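Long-range contacts in lovastatin nonaketide synthase, polyketide synthase component (Aspergillus terreus, PDB 7CPX), which builds the nonaketide backbone of lovastatin from malonyl-CoA by iterative condensation, methylation, ketoreduction and dehydration, as a homodimer working together with LovC: residues M1127-S1132 with R1193-P1198; K1133-L1138 with S1172-F1177; L1152-L1157 with E1220-N1225. The protein carries 2 engineered substitutions. One frame throughout, in Å; residues are numbered along the deposited sequence.

Contact 1. Residues M1127-S1132 with R1193-P1198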
ATOM      1  N   MET A1127     -35.127  11.469  11.884  1.00 93.49           N
ATOM      2  CA  MET A1127     -34.838  10.127  11.396  1.00 93.49           C
ATOM      3  C   MET A1127     -33.359   9.772  11.517  1.00 93.49           C
ATOM      4  O   MET A1127     -32.904   8.817  10.881  1.00 93.49           O
ATOM      5  CB  MET A1127     -35.297   9.980   9.944  1.00 93.49           C
ATOM      6  CG  MET A1127     -36.683  10.546   9.669  1.00 93.49           C
ATOM      7  SD  MET A1127     -37.866  10.233  10.993  1.00 93.49           S
ATOM      8  CE  MET A1127     -38.040   8.455  10.889  1.00 93.49           C
ATOM      9  N   GLY A1128     -32.602  10.523  12.316  1.00 89.80           N
ATOM     10  CA  GLY A1128     -31.220  10.208  12.601  1.00 89.80           C
ATOM     11  C   GLY A1128     -30.205  10.970  11.776  1.00 89.80           C
ATOM     12  O   GLY A1128     -29.011  10.928  12.104  1.00 89.80           O
ATOM     13  N   TYR A1129     -30.634  11.665  10.723  1.00 88.27           N
ATOM     14  CA  TYR A1129     -29.729  12.446   9.879  1.00 88.27           C
ATOM     15  C   TYR A1129     -29.495  13.802  10.540  1.00 88.27           C
ATOM     16  O   TYR A1129     -30.077  14.823  10.165  1.00 88.27           O
ATOM     17  CB  TYR A1129     -30.312  12.627   8.487  1.00 88.27           C
ATOM     18  CG  TYR A1129     -30.542  11.368   7.690  1.00 88.27           C
ATOM     19  CD1 TYR A1129     -31.684  10.609   7.878  1.00 88.27           C
ATOM     20  CD2 TYR A1129     -29.639  10.961   6.721  1.00 88.27           C
ATOM     21  CE1 TYR A1129     -31.909   9.471   7.146  1.00 88.27           C
ATOM     22  CE2 TYR A1129     -29.857   9.821   5.981  1.00 88.27           C
ATOM     23  CZ  TYR A1129     -30.994   9.080   6.197  1.00 88.27           C
ATOM     24  OH  TYR A1129     -31.220   7.940   5.462  1.00 88.27           O
ATOM     25  N   ASN A1130     -28.621  13.816  11.544  1.00 86.96           N
ATOM     26  CA  ASN A1130     -28.364  15.046  12.277  1.00 86.96           C
ATOM     27  C   ASN A1130     -27.378  15.925  11.518  1.00 86.96           C
ATOM     28  O   ASN A1130     -26.332  16.302  12.055  1.00 86.96           O
ATOM     29  CB  ASN A1130     -27.828  14.729  13.673  1.00 86.96           C
ATOM     30  CG  ASN A1130     -28.744  13.807  14.449  1.00 86.96           C
ATOM     31  OD1 ASN A1130     -28.334  12.736  14.897  1.00 86.96           O
ATOM     32  ND2 ASN A1130     -29.996  14.218  14.610  1.00 86.96           N
ATOM     33  N   TYR A1131     -27.701  16.259  10.269  1.00 85.18           N
ATOM     34  CA  TYR A1131     -26.829  17.121   9.484  1.00 85.18           C
ATOM     35  C   TYR A1131     -26.729  18.497  10.126  1.00 85.18           C
ATOM     36  O   TYR A1131     -27.687  18.993  10.727  1.00 85.18           O
ATOM     37  CB  TYR A1131     -27.348  17.251   8.053  1.00 85.18           C
ATOM     38  CG  TYR A1131     -27.296  15.972   7.251  1.00 85.18           C
ATOM     39  CD1 TYR A1131     -26.095  15.317   7.031  1.00 85.18           C
ATOM     40  CD2 TYR A1131     -28.443  15.429   6.701  1.00 85.18           C
ATOM     41  CE1 TYR A1131     -26.042  14.153   6.297  1.00 85.18           C
ATOM     42  CE2 TYR A1131     -28.399  14.267   5.961  1.00 85.18           C
ATOM     43  CZ  TYR A1131     -27.196  13.631   5.764  1.00 85.18           C
ATOM     44  OH  TYR A1131     -27.144  12.469   5.026  1.00 85.18           O
ATOM     45  N   SER A1132     -25.561  19.121   9.992  1.00 85.88           N
ATOM     46  CA  SER A1132     -25.313  20.403  10.630  1.00 85.88           C
ATOM     47  C   SER A1132     -24.363  21.229   9.774  1.00 85.88           C
ATOM     48  O   SER A1132     -23.665  20.709   8.901  1.00 85.88           O
ATOM     49  CB  SER A1132     -24.734  20.221  12.037  1.00 85.88           C
ATOM     50  OG  SER A1132     -25.620  19.484  12.861  1.00 85.88           O
ATOM     51  N   ARG A1193     -38.668   6.453   7.024  1.00 96.71           N
ATOM     52  CA  ARG A1193     -38.880   5.826   8.322  1.00 96.71           C
ATOM     53  C   ARG A1193     -37.626   5.183   8.900  1.00 96.71           C
ATOM     54  O   ARG A1193     -37.631   4.817  10.081  1.00 96.71           O
ATOM     55  CB  ARG A1193     -39.993   4.782   8.217  1.00 96.71           C
ATOM     56  CG  ARG A1193     -41.356   5.317   8.615  1.00 96.71           C
ATOM     57  CD  ARG A1193     -42.477   4.429   8.121  1.00 96.71           C
ATOM     58  NE  ARG A1193     -42.961   4.841   6.809  1.00 96.71           N
ATOM     59  CZ  ARG A1193     -43.772   5.869   6.603  1.00 96.71           C
ATOM     60  NH1 ARG A1193     -44.191   6.629   7.602  1.00 96.71           N
ATOM     61  NH2 ARG A1193     -44.170   6.144   5.365  1.00 96.71           N
ATOM     62  N   CYS A1194     -36.561   5.037   8.115  1.00 91.33           N
ATOM     63  CA  CYS A1194     -35.300   4.515   8.623  1.00 91.33           C
ATOM     64  C   CYS A1194     -34.154   5.289   7.992  1.00 91.33           C
ATOM     65  O   CYS A1194     -34.292   5.884   6.921  1.00 91.33           O
ATOM     66  CB  CYS A1194     -35.153   3.013   8.349  1.00 91.33           C
ATOM     67  SG  CYS A1194     -35.169   2.565   6.605  1.00 91.33           S
ATOM     68  N   LEU A1195     -33.014   5.273   8.677  1.00 88.47           N
ATOM     69  CA  LEU A1195     -31.846   6.043   8.257  1.00 88.47           C
ATOM     70  C   LEU A1195     -31.140   5.289   7.138  1.00 88.47           C
ATOM     71  O   LEU A1195     -30.462   4.288   7.377  1.00 88.47           O
ATOM     72  CB  LEU A1195     -30.915   6.286   9.440  1.00 88.47           C
ATOM     73  CG  LEU A1195     -29.889   7.415   9.307  1.00 88.47           C
ATOM     74  CD1 LEU A1195     -29.182   7.636  10.627  1.00 88.47           C
ATOM     75  CD2 LEU A1195     -28.875   7.114   8.221  1.00 88.47           C
ATOM     76  N   TYR A1196     -31.296   5.775   5.910  1.00 87.11           N
ATOM     77  CA  TYR A1196     -30.592   5.227   4.759  1.00 87.11           C
ATOM     78  C   TYR A1196     -29.256   5.943   4.611  1.00 87.11           C
ATOM     79  O   TYR A1196     -29.204   7.177   4.640  1.00 87.11           O
ATOM     80  CB  TYR A1196     -31.414   5.391   3.482  1.00 87.11           C
ATOM     81  CG  TYR A1196     -32.786   4.764   3.509  1.00 87.11           C
ATOM     82  CD1 TYR A1196     -33.873   5.455   4.013  1.00 87.11           C
ATOM     83  CD2 TYR A1196     -32.999   3.490   3.009  1.00 87.11           C
ATOM     84  CE1 TYR A1196     -35.130   4.893   4.031  1.00 87.11           C
ATOM     85  CE2 TYR A1196     -34.252   2.921   3.021  1.00 87.11           C
ATOM     86  CZ  TYR A1196     -35.317   3.626   3.531  1.00 87.11           C
ATOM     87  OH  TYR A1196     -36.571   3.060   3.549  1.00 87.11           O
ATOM     88  N   VAL A1197     -28.185   5.175   4.450  1.00 84.25           N
ATOM     89  CA  VAL A1197     -26.866   5.740   4.184  1.00 84.25           C
ATOM     90  C   VAL A1197     -26.421   5.267   2.806  1.00 84.25           C
ATOM     91  O   VAL A1197     -26.701   4.118   2.434  1.00 84.25           O
ATOM     92  CB  VAL A1197     -25.847   5.341   5.262  1.00 84.25           C
ATOM     93  CG1 VAL A1197     -26.233   5.938   6.598  1.00 84.25           C
ATOM     94  CG2 VAL A1197     -25.741   3.828   5.366  1.00 84.25           C
ATOM     95  N   PRO A1198     -25.737   6.097   2.021  1.00 80.20           N
ATOM     96  CA  PRO A1198     -25.280   5.639   0.704  1.00 80.20           C
ATOM     97  C   PRO A1198     -24.418   4.394   0.832  1.00 80.20           C
ATOM     98  O   PRO A1198     -23.352   4.417   1.448  1.00 80.20           O
ATOM     99  CB  PRO A1198     -24.478   6.830   0.171  1.00 80.20           C
ATOM    100  CG  PRO A1198     -24.971   7.999   0.926  1.00 80.20           C
ATOM    101  CD  PRO A1198     -25.362   7.496   2.278  1.00 80.20           C
TER

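Contact 2. Residues K1133-L1138 with S1172-F1177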
ATOM      1  N   LYS A1133     -24.345  22.532  10.059  1.00 88.05           N
ATOM      2  CA  LYS A1133     -23.477  23.504   9.401  1.00 88.05           C
ATOM      3  C   LYS A1133     -23.319  23.228   7.907  1.00 88.05           C
ATOM      4  O   LYS A1133     -24.275  23.392   7.144  1.00 88.05           O
ATOM      5  CB  LYS A1133     -22.111  23.561  10.105  1.00 88.05           C
ATOM      6  CG  LYS A1133     -21.500  22.214  10.500  1.00 88.05           C
ATOM      7  CD  LYS A1133     -20.287  22.396  11.404  1.00 88.05           C
ATOM      8  CE  LYS A1133     -19.134  23.098  10.701  1.00 88.05           C
ATOM      9  NZ  LYS A1133     -18.045  23.452  11.653  1.00 88.05           N
ATOM     10  N   ASP A1134     -22.122  22.822   7.472  1.00 88.73           N
ATOM     11  CA  ASP A1134     -21.850  22.732   6.042  1.00 88.73           C
ATOM     12  C   ASP A1134     -22.762  21.728   5.350  1.00 88.73           C
ATOM     13  O   ASP A1134     -23.013  21.849   4.146  1.00 88.73           O
ATOM     14  CB  ASP A1134     -20.387  22.358   5.810  1.00 88.73           C
ATOM     15  CG  ASP A1134     -19.428  23.409   6.328  1.00 88.73           C
ATOM     16  OD1 ASP A1134     -19.900  24.433   6.865  1.00 88.73           O
ATOM     17  OD2 ASP A1134     -18.202  23.212   6.199  1.00 88.73           O
ATOM     18  N   PHE A1135     -23.263  20.738   6.078  1.00 85.54           N
ATOM     19  CA  PHE A1135     -24.123  19.720   5.491  1.00 85.54           C
ATOM     20  C   PHE A1135     -25.590  20.125   5.476  1.00 85.54           C
ATOM     21  O   PHE A1135     -26.420  19.377   4.949  1.00 85.54           O
ATOM     22  CB  PHE A1135     -23.940  18.394   6.234  1.00 85.54           C
ATOM     23  CG  PHE A1135     -22.592  17.772   6.014  1.00 85.54           C
ATOM     24  CD1 PHE A1135     -21.485  18.224   6.708  1.00 85.54           C
ATOM     25  CD2 PHE A1135     -22.428  16.749   5.101  1.00 85.54           C
ATOM     26  CE1 PHE A1135     -20.242  17.661   6.503  1.00 85.54           C
ATOM     27  CE2 PHE A1135     -21.189  16.179   4.889  1.00 85.54           C
ATOM     28  CZ  PHE A1135     -20.092  16.638   5.589  1.00 85.54           C
ATOM     29  N   ARG A1136     -25.926  21.285   6.038  1.00 86.34           N
ATOM     30  CA  ARG A1136     -27.223  21.915   5.838  1.00 86.34           C
ATOM     31  C   ARG A1136     -27.171  22.974   4.744  1.00 86.34           C
ATOM     32  O   ARG A1136     -28.026  23.865   4.706  1.00 86.34           O
ATOM     33  CB  ARG A1136     -27.724  22.533   7.142  1.00 86.34           C
ATOM     34  CG  ARG A1136     -28.050  21.530   8.233  1.00 86.34           C
ATOM     35  CD  ARG A1136     -28.510  22.240   9.494  1.00 86.34           C
ATOM     36  NE  ARG A1136     -29.737  22.999   9.272  1.00 86.34           N
ATOM     37  CZ  ARG A1136     -30.946  22.623   9.672  1.00 86.34           C
ATOM     38  NH1 ARG A1136     -31.137  21.505  10.352  1.00 86.34           N
ATOM     39  NH2 ARG A1136     -31.992  23.393   9.387  1.00 86.34           N
ATOM     40  N   ARG A1137     -26.185  22.890   3.855  1.00 89.62           N
ATOM     41  CA  ARG A1137     -25.943  23.895   2.829  1.00 89.62           C
ATOM     42  C   ARG A1137     -26.920  23.813   1.663  1.00 89.62           C
ATOM     43  O   ARG A1137     -26.688  24.459   0.635  1.00 89.62           O
ATOM     44  CB  ARG A1137     -24.509  23.763   2.311  1.00 89.62           C
ATOM     45  CG  ARG A1137     -23.465  24.455   3.170  1.00 89.62           C
ATOM     46  CD  ARG A1137     -23.433  25.947   2.912  1.00 89.62           C
ATOM     47  NE  ARG A1137     -22.284  26.587   3.540  1.00 89.62           N
ATOM     48  CZ  ARG A1137     -21.856  27.807   3.246  1.00 89.62           C
ATOM     49  NH1 ARG A1137     -22.454  28.547   2.328  1.00 89.62           N
ATOM     50  NH2 ARG A1137     -20.799  28.294   3.889  1.00 89.62           N
ATOM     51  N   LEU A1138     -28.001  23.047   1.794  1.00 86.31           N
ATOM     52  CA  LEU A1138     -29.010  22.983   0.746  1.00 86.31           C
ATOM     53  C   LEU A1138     -29.796  24.286   0.720  1.00 86.31           C
ATOM     54  O   LEU A1138     -30.745  24.460   1.491  1.00 86.31           O
ATOM     55  CB  LEU A1138     -29.938  21.791   0.973  1.00 86.31           C
ATOM     56  CG  LEU A1138     -30.999  21.516  -0.091  1.00 86.31           C
ATOM     57  CD1 LEU A1138     -30.355  21.265  -1.436  1.00 86.31           C
ATOM     58  CD2 LEU A1138     -31.845  20.327   0.317  1.00 86.31           C
ATOM     59  N   SER A1172     -21.020  19.528   0.104  1.00 87.37           N
ATOM     60  CA  SER A1172     -21.854  19.793  -1.064  1.00 87.37           C
ATOM     61  C   SER A1172     -22.343  18.499  -1.701  1.00 87.37           C
ATOM     62  O   SER A1172     -23.518  18.383  -2.069  1.00 87.37           O
ATOM     63  CB  SER A1172     -21.080  20.629  -2.081  1.00 87.37           C
ATOM     64  OG  SER A1172     -19.931  19.939  -2.538  1.00 87.37           O
ATOM     65  N   LEU A1173     -21.458  17.511  -1.837  1.00 84.36           N
ATOM     66  CA  LEU A1173     -21.857  16.244  -2.439  1.00 84.36           C
ATOM     67  C   LEU A1173     -22.835  15.494  -1.541  1.00 84.36           C
ATOM     68  O   LEU A1173     -23.773  14.852  -2.030  1.00 84.36           O
ATOM     69  CB  LEU A1173     -20.618  15.398  -2.727  1.00 84.36           C
ATOM     70  CG  LEU A1173     -20.855  13.987  -3.262  1.00 84.36           C
ATOM     71  CD1 LEU A1173     -21.586  14.040  -4.587  1.00 84.36           C
ATOM     72  CD2 LEU A1173     -19.537  13.255  -3.412  1.00 84.36           C
ATOM     73  N   ASP A1174     -22.639  15.567  -0.224  1.00 84.83           N
ATOM     74  CA  ASP A1174     -23.587  14.941   0.687  1.00 84.83           C
ATOM     75  C   ASP A1174     -24.940  15.633   0.635  1.00 84.83           C
ATOM     76  O   ASP A1174     -25.975  14.976   0.764  1.00 84.83           O
ATOM     77  CB  ASP A1174     -23.037  14.953   2.111  1.00 84.83           C
ATOM     78  CG  ASP A1174     -23.661  13.883   2.982  1.00 84.83           C
ATOM     79  OD1 ASP A1174     -23.290  12.701   2.832  1.00 84.83           O
ATOM     80  OD2 ASP A1174     -24.526  14.224   3.815  1.00 84.83           O
ATOM     81  N   VAL A1175     -24.958  16.953   0.447  1.00 86.08           N
ATOM     82  CA  VAL A1175     -26.220  17.656   0.246  1.00 86.08           C
ATOM     83  C   VAL A1175     -26.877  17.201  -1.049  1.00 86.08           C
ATOM     84  O   VAL A1175     -28.098  17.014  -1.115  1.00 86.08           O
ATOM     85  CB  VAL A1175     -25.986  19.177   0.258  1.00 86.08           C
ATOM     86  CG1 VAL A1175     -27.211  19.905  -0.264  1.00 86.08           C
ATOM     87  CG2 VAL A1175     -25.652  19.637   1.658  1.00 86.08           C
ATOM     88  N   ALA A1176     -26.079  17.025  -2.101  1.00 83.60           N
ATOM     89  CA  ALA A1176     -26.615  16.485  -3.344  1.00 83.60           C
ATOM     90  C   ALA A1176     -27.266  15.131  -3.102  1.00 83.60           C
ATOM     91  O   ALA A1176     -28.337  14.840  -3.643  1.00 83.60           O
ATOM     92  CB  ALA A1176     -25.505  16.369  -4.387  1.00 83.60           C
ATOM     93  N   PHE A1177     -26.627  14.291  -2.288  1.00 81.74           N
ATOM     94  CA  PHE A1177     -27.231  13.012  -1.924  1.00 81.74           C
ATOM     95  C   PHE A1177     -28.529  13.220  -1.156  1.00 81.74           C
ATOM     96  O   PHE A1177     -29.524  12.528  -1.400  1.00 81.74           O
ATOM     97  CB  PHE A1177     -26.252  12.183  -1.093  1.00 81.74           C
ATOM     98  CG  PHE A1177     -25.001  11.794  -1.828  1.00 81.74           C
ATOM     99  CD1 PHE A1177     -24.903  11.947  -3.199  1.00 81.74           C
ATOM    100  CD2 PHE A1177     -23.926  11.267  -1.141  1.00 81.74           C
ATOM    101  CE1 PHE A1177     -23.759  11.587  -3.867  1.00 81.74           C
ATOM    102  CE2 PHE A1177     -22.775  10.904  -1.806  1.00 81.74           C
ATOM    103  CZ  PHE A1177     -22.692  11.065  -3.173  1.00 81.74           C
TER

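Contact 3. Residues L1152-L1157 with E1220-N1225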
ATOM      1  N   LEU A1152     -28.139  24.063  -4.331  1.00 87.10           N
ATOM      2  CA  LEU A1152     -27.340  23.756  -3.156  1.00 87.10           C
ATOM      3  C   LEU A1152     -26.026  24.513  -3.248  1.00 87.10           C
ATOM      4  O   LEU A1152     -25.498  24.726  -4.343  1.00 87.10           O
ATOM      5  CB  LEU A1152     -27.082  22.250  -3.035  1.00 87.10           C
ATOM      6  CG  LEU A1152     -26.332  21.576  -4.186  1.00 87.10           C
ATOM      7  CD1 LEU A1152     -24.829  21.614  -3.968  1.00 87.10           C
ATOM      8  CD2 LEU A1152     -26.800  20.145  -4.355  1.00 87.10           C
ATOM      9  N   ASP A1153     -25.503  24.923  -2.097  1.00 91.25           N
ATOM     10  CA  ASP A1153     -24.281  25.719  -2.065  1.00 91.25           C
ATOM     11  C   ASP A1153     -23.091  24.834  -2.409  1.00 91.25           C
ATOM     12  O   ASP A1153     -22.765  23.899  -1.671  1.00 91.25           O
ATOM     13  CB  ASP A1153     -24.105  26.360  -0.694  1.00 91.25           C
ATOM     14  CG  ASP A1153     -25.214  27.336  -0.359  1.00 91.25           C
ATOM     15  OD1 ASP A1153     -26.065  27.593  -1.236  1.00 91.25           O
ATOM     16  OD2 ASP A1153     -25.234  27.848   0.780  1.00 91.25           O
ATOM     17  N   PHE A1154     -22.439  25.128  -3.534  1.00 92.03           N
ATOM     18  CA  PHE A1154     -21.210  24.441  -3.922  1.00 92.03           C
ATOM     19  C   PHE A1154     -20.036  25.018  -3.129  1.00 92.03           C
ATOM     20  O   PHE A1154     -19.088  25.588  -3.670  1.00 92.03           O
ATOM     21  CB  PHE A1154     -20.987  24.567  -5.422  1.00 92.03           C
ATOM     22  CG  PHE A1154     -20.029  23.555  -5.981  1.00 92.03           C
ATOM     23  CD1 PHE A1154     -20.478  22.312  -6.386  1.00 92.03           C
ATOM     24  CD2 PHE A1154     -18.684  23.850  -6.107  1.00 92.03           C
ATOM     25  CE1 PHE A1154     -19.604  21.380  -6.903  1.00 92.03           C
ATOM     26  CE2 PHE A1154     -17.803  22.921  -6.623  1.00 92.03           C
ATOM     27  CZ  PHE A1154     -18.263  21.683  -7.023  1.00 92.03           C
ATOM     28  N   ILE A1155     -20.129  24.863  -1.814  1.00 90.81           N
ATOM     29  CA  ILE A1155     -19.148  25.485  -0.920  1.00 90.81           C
ATOM     30  C   ILE A1155     -17.756  24.977  -1.275  1.00 90.81           C
ATOM     31  O   ILE A1155     -17.556  23.754  -1.399  1.00 90.81           O
ATOM     32  CB  ILE A1155     -19.492  25.185   0.550  1.00 90.81           C
ATOM     33  CG1 ILE A1155     -18.415  25.752   1.479  1.00 90.81           C
ATOM     34  CG2 ILE A1155     -19.671  23.686   0.765  1.00 90.81           C
ATOM     35  CD1 ILE A1155     -18.781  25.696   2.947  1.00 90.81           C
ATOM     36  N   PRO A1156     -16.771  25.849  -1.473  1.00 92.03           N
ATOM     37  CA  PRO A1156     -15.432  25.377  -1.827  1.00 92.03           C
ATOM     38  C   PRO A1156     -14.686  24.818  -0.628  1.00 92.03           C
ATOM     39  O   PRO A1156     -14.876  25.244   0.514  1.00 92.03           O
ATOM     40  CB  PRO A1156     -14.748  26.640  -2.360  1.00 92.03           C
ATOM     41  CG  PRO A1156     -15.402  27.742  -1.617  1.00 92.03           C
ATOM     42  CD  PRO A1156     -16.834  27.321  -1.416  1.00 92.03           C
ATOM     43  N   LEU A1157     -13.825  23.844  -0.909  1.00 90.77           N
ATOM     44  CA  LEU A1157     -12.934  23.270   0.087  1.00 90.77           C
ATOM     45  C   LEU A1157     -11.527  23.250  -0.484  1.00 90.77           C
ATOM     46  O   LEU A1157     -11.313  22.756  -1.595  1.00 90.77           O
ATOM     47  CB  LEU A1157     -13.372  21.857   0.479  1.00 90.77           C
ATOM     48  CG  LEU A1157     -12.490  21.151   1.510  1.00 90.77           C
ATOM     49  CD1 LEU A1157     -12.426  21.945   2.805  1.00 90.77           C
ATOM     50  CD2 LEU A1157     -12.993  19.745   1.773  1.00 90.77           C
ATOM     51  N   GLU A1220     -20.269  29.744  -5.552  1.00 97.97           N
ATOM     52  CA  GLU A1220     -20.389  28.608  -4.643  1.00 97.97           C
ATOM     53  C   GLU A1220     -21.847  28.263  -4.369  1.00 97.97           C
ATOM     54  O   GLU A1220     -22.218  27.948  -3.234  1.00 97.97           O
ATOM     55  CB  GLU A1220     -19.647  28.890  -3.332  1.00 97.97           C
ATOM     56  CG  GLU A1220     -20.200  30.046  -2.510  1.00 97.97           C
ATOM     57  CD  GLU A1220     -19.401  30.290  -1.245  1.00 97.97           C
ATOM     58  OE1 GLU A1220     -18.227  29.868  -1.192  1.00 97.97           O
ATOM     59  OE2 GLU A1220     -19.947  30.902  -0.304  1.00 97.97           O
ATOM     60  N   LYS A1221     -22.678  28.319  -5.406  1.00 91.65           N
ATOM     61  CA  LYS A1221     -24.090  27.971  -5.282  1.00 91.65           C
ATOM     62  C   LYS A1221     -24.562  27.492  -6.645  1.00 91.65           C
ATOM     63  O   LYS A1221     -24.678  28.290  -7.579  1.00 91.65           O
ATOM     64  CB  LYS A1221     -24.912  29.159  -4.791  1.00 91.65           C
ATOM     65  CG  LYS A1221     -26.374  28.839  -4.558  1.00 91.65           C
ATOM     66  CD  LYS A1221     -27.038  29.853  -3.641  1.00 91.65           C
ATOM     67  CE  LYS A1221     -27.054  31.246  -4.252  1.00 91.65           C
ATOM     68  NZ  LYS A1221     -27.734  32.233  -3.365  1.00 91.65           N
ATOM     69  N   VAL A1222     -24.831  26.194  -6.756  1.00 89.40           N
ATOM     70  CA  VAL A1222     -25.091  25.550  -8.034  1.00 89.40           C
ATOM     71  C   VAL A1222     -26.439  24.850  -7.975  1.00 89.40           C
ATOM     72  O   VAL A1222     -26.865  24.359  -6.925  1.00 89.40           O
ATOM     73  CB  VAL A1222     -23.977  24.546  -8.396  1.00 89.40           C
ATOM     74  CG1 VAL A1222     -22.634  25.252  -8.494  1.00 89.40           C
ATOM     75  CG2 VAL A1222     -23.928  23.426  -7.372  1.00 89.40           C
ATOM     76  N   ALA A1223     -27.101  24.786  -9.125  1.00 89.17           N
ATOM     77  CA  ALA A1223     -28.407  24.162  -9.194  1.00 89.17           C
ATOM     78  C   ALA A1223     -28.257  22.645  -9.271  1.00 89.17           C
ATOM     79  O   ALA A1223     -27.177  22.109  -9.525  1.00 89.17           O
ATOM     80  CB  ALA A1223     -29.187  24.691 -10.393  1.00 89.17           C
ATOM     81  N   PHE A1224     -29.367  21.949  -9.050  1.00 86.75           N
ATOM     82  CA  PHE A1224     -29.354  20.497  -9.035  1.00 86.75           C
ATOM     83  C   PHE A1224     -30.732  19.969  -9.400  1.00 86.75           C
ATOM     84  O   PHE A1224     -31.755  20.598  -9.112  1.00 86.75           O
ATOM     85  CB  PHE A1224     -28.945  19.948  -7.664  1.00 86.75           C
ATOM     86  CG  PHE A1224     -30.005  20.107  -6.609  1.00 86.75           C
ATOM     87  CD1 PHE A1224     -30.977  19.139  -6.439  1.00 86.75           C
ATOM     88  CD2 PHE A1224     -30.030  21.222  -5.790  1.00 86.75           C
ATOM     89  CE1 PHE A1224     -31.955  19.279  -5.479  1.00 86.75           C
ATOM     90  CE2 PHE A1224     -31.005  21.367  -4.824  1.00 86.75           C
ATOM     91  CZ  PHE A1224     -31.970  20.393  -4.668  1.00 86.75           C
ATOM     92  N   ASN A1225     -30.731  18.800 -10.032  1.00 87.64           N
ATOM     93  CA  ASN A1225     -31.910  17.976 -10.231  1.00 87.64           C
ATOM     94  C   ASN A1225     -31.594  16.570  -9.743  1.00 87.64           C
ATOM     95  O   ASN A1225     -30.432  16.167  -9.669  1.00 87.64           O
ATOM     96  CB  ASN A1225     -32.333  17.943 -11.704  1.00 87.64           C
ATOM     97  CG  ASN A1225     -32.603  19.322 -12.265  1.00 87.64           C
ATOM     98  OD1 ASN A1225     -32.918  20.254 -11.526  1.00 87.64           O
ATOM     99  ND2 ASN A1225     -32.482  19.459 -13.579  1.00 87.64           N
TER

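Contact 1. Residues M1127-S1132 with R1193-P1198
Met1127, the first residue past helix 1117-1126, meets the 1193-1198 segment with both side chain and backbone. Its side chain bends at chi2 and chi3, and the terminal CE settles 3.7 Å from Arg1193 O; its own carbonyl O lies 3.5 Å from Leu1195 CB. Gly1128 follows as the C' residue of a Schellman motif, its positive phi (98°) turning the chain off the helix, and Gly1128 O rests 3.6 Å from Leu1195 CD1. Tyr1129 then makes the largest share of the contact. With CG beside its backbone N (chi1 -62°), the ring lies with one face against Leu1195: Leu1195 CG stands 3.8 Å from the centroid of the Tyr1129 ring, 19° off the normal, a CH-pi contact displaced toward the rim, while Leu1195 CD2 leans on Tyr1129 CZ at 3.5 Å. The Tyr1129 hydroxyl reaches the backbone of Tyr1196; a hydrogen bond to Tyr1196 O is indicated, but the oxygen is modelled too close for this to be more than doubtful. Helix 1170-1184 adds Ile1181 against the same tyrosine. The turn is thus joined to the loop that leads into strand 1196-1206 mainly by dispersion, with a buried phenol pointed at backbone polar groups.

Contact 2. Residues K1133-L1138 with S1172-F1177
Phe1135 and Asp1174 meet at about a right angle, and this crossing forms one half of the contact; Val1175 forms the other. The phenyl ring presents its edge: Asp1174 OD2 lies near the ring plane, 3.5 Å from Phe1135 CD2, and the planes of ring and carboxylate are turned 74° against each other. The carboxylate reaches this place because Asp1174 CG swings away from the backbone N (chi1 -157°). Asp1174 CB, placed by the helix backbone, lies 3.6 Å from Phe1135 CE2. One residue further along helix 1170-1184, Val1175 splits its two methyls between separate neighbours. Its CG2 points at the 3-10 turn and comes within 3.4 Å of Phe1135 O, whereas CG1 approaches Leu1138, 3.5 Å from Leu1138 CB and 3.6 Å from Leu1138 CD1. Gln1178, one helical turn beyond Asp1174, ties the two sides together, since its NE2 is hydrogen-bonded to both Phe1135 O and Asp1174 OD2. Asp1174 is the predicted proton donor of the dehydratase, and His985, the predicted proton acceptor, packs edge-to-face with the Phe1135 ring. The chemistry implies a buried carboxylate with the phenyl edge on one flank and polar partners elsewhere: the CD2-H of Phe1135 is directed at OD2, probably a mildly favourable match, and Gln1178 supplies that oxygen with a true donor and so helps to fix its orientation.

Contact 3. Residues L1152-L1157 with E1220-N1225
Strand 1147-1152 ends against the start of strand 1222-1230 in an antiparallel, hydrogen-bonded pair, Leu1152 with Val1222, closed by Leu1152 N to Val1222 O and Val1222 N to Leu1152 O at 2.9 Å each. Beyond this pair the chains remain close, Asp1153 facing Lys1221, before the first turns away through an inverse gamma turn centred on Phe1154. Leu1152 and Val1222 project from the same face. Leu1152 CD2 approaches the Phe1224 ring obliquely, 3.7 Å from Phe1224 CD2, and its CD1 reaches Val1222 CG2 at 4.0 Å. Phe1154 has CG trans to its backbone N (chi1 -161°); CB presses on Val1222 CG1 at 3.6 Å while the ring continues toward Cys1211 and Thr1214 of helix 1208-1217. Asp1153 and Lys1221 run side by side in the same direction, but the meeting is one of oxygen with methylene: Asp1153 OD1 is 3.4 Å from Lys1221 CD and 5.4 Å from Lys1221 NZ. The other oxygen, Asp1153 OD2, is salt-bridged to Arg1137. At the far end the Glu1220 side chain lies across Pro1156. Leu1152 and Phe1224 also touch helix 1170-1184, through Val1175 and Ala1176 and through Thr1179. A curved antiparallel sheet packing its inner face on a long central helix is the hallmark of the hotdog fold, here consistent with the C-terminal hotdog of the dehydratase domain.

The three contacts gather round one helix: contact 2 includes part of helix 1170-1184, and the other two border it. Contacts 2 and 3 have centres 9 Å apart and interlock, through packing of Val1175 CG1 on Leu1152 CB at 3.6 Å and through the salt bridge from Arg1137 NH1 to Asp1153 OD2 at 3.3 Å. Contact 1, centred about 13 Å from contact 2, joins it through Tyr1131, which packs on Asp1174. Contacts 1 and 3 do not touch; their nearest atoms are about 9 Å apart. Of the predicted catalytic pair, Asp1174 belongs to contact 2, and its side chain is about 3 Å from that of His985. The His985 side chain is also about 6 Å from that of Val1197 in contact 1.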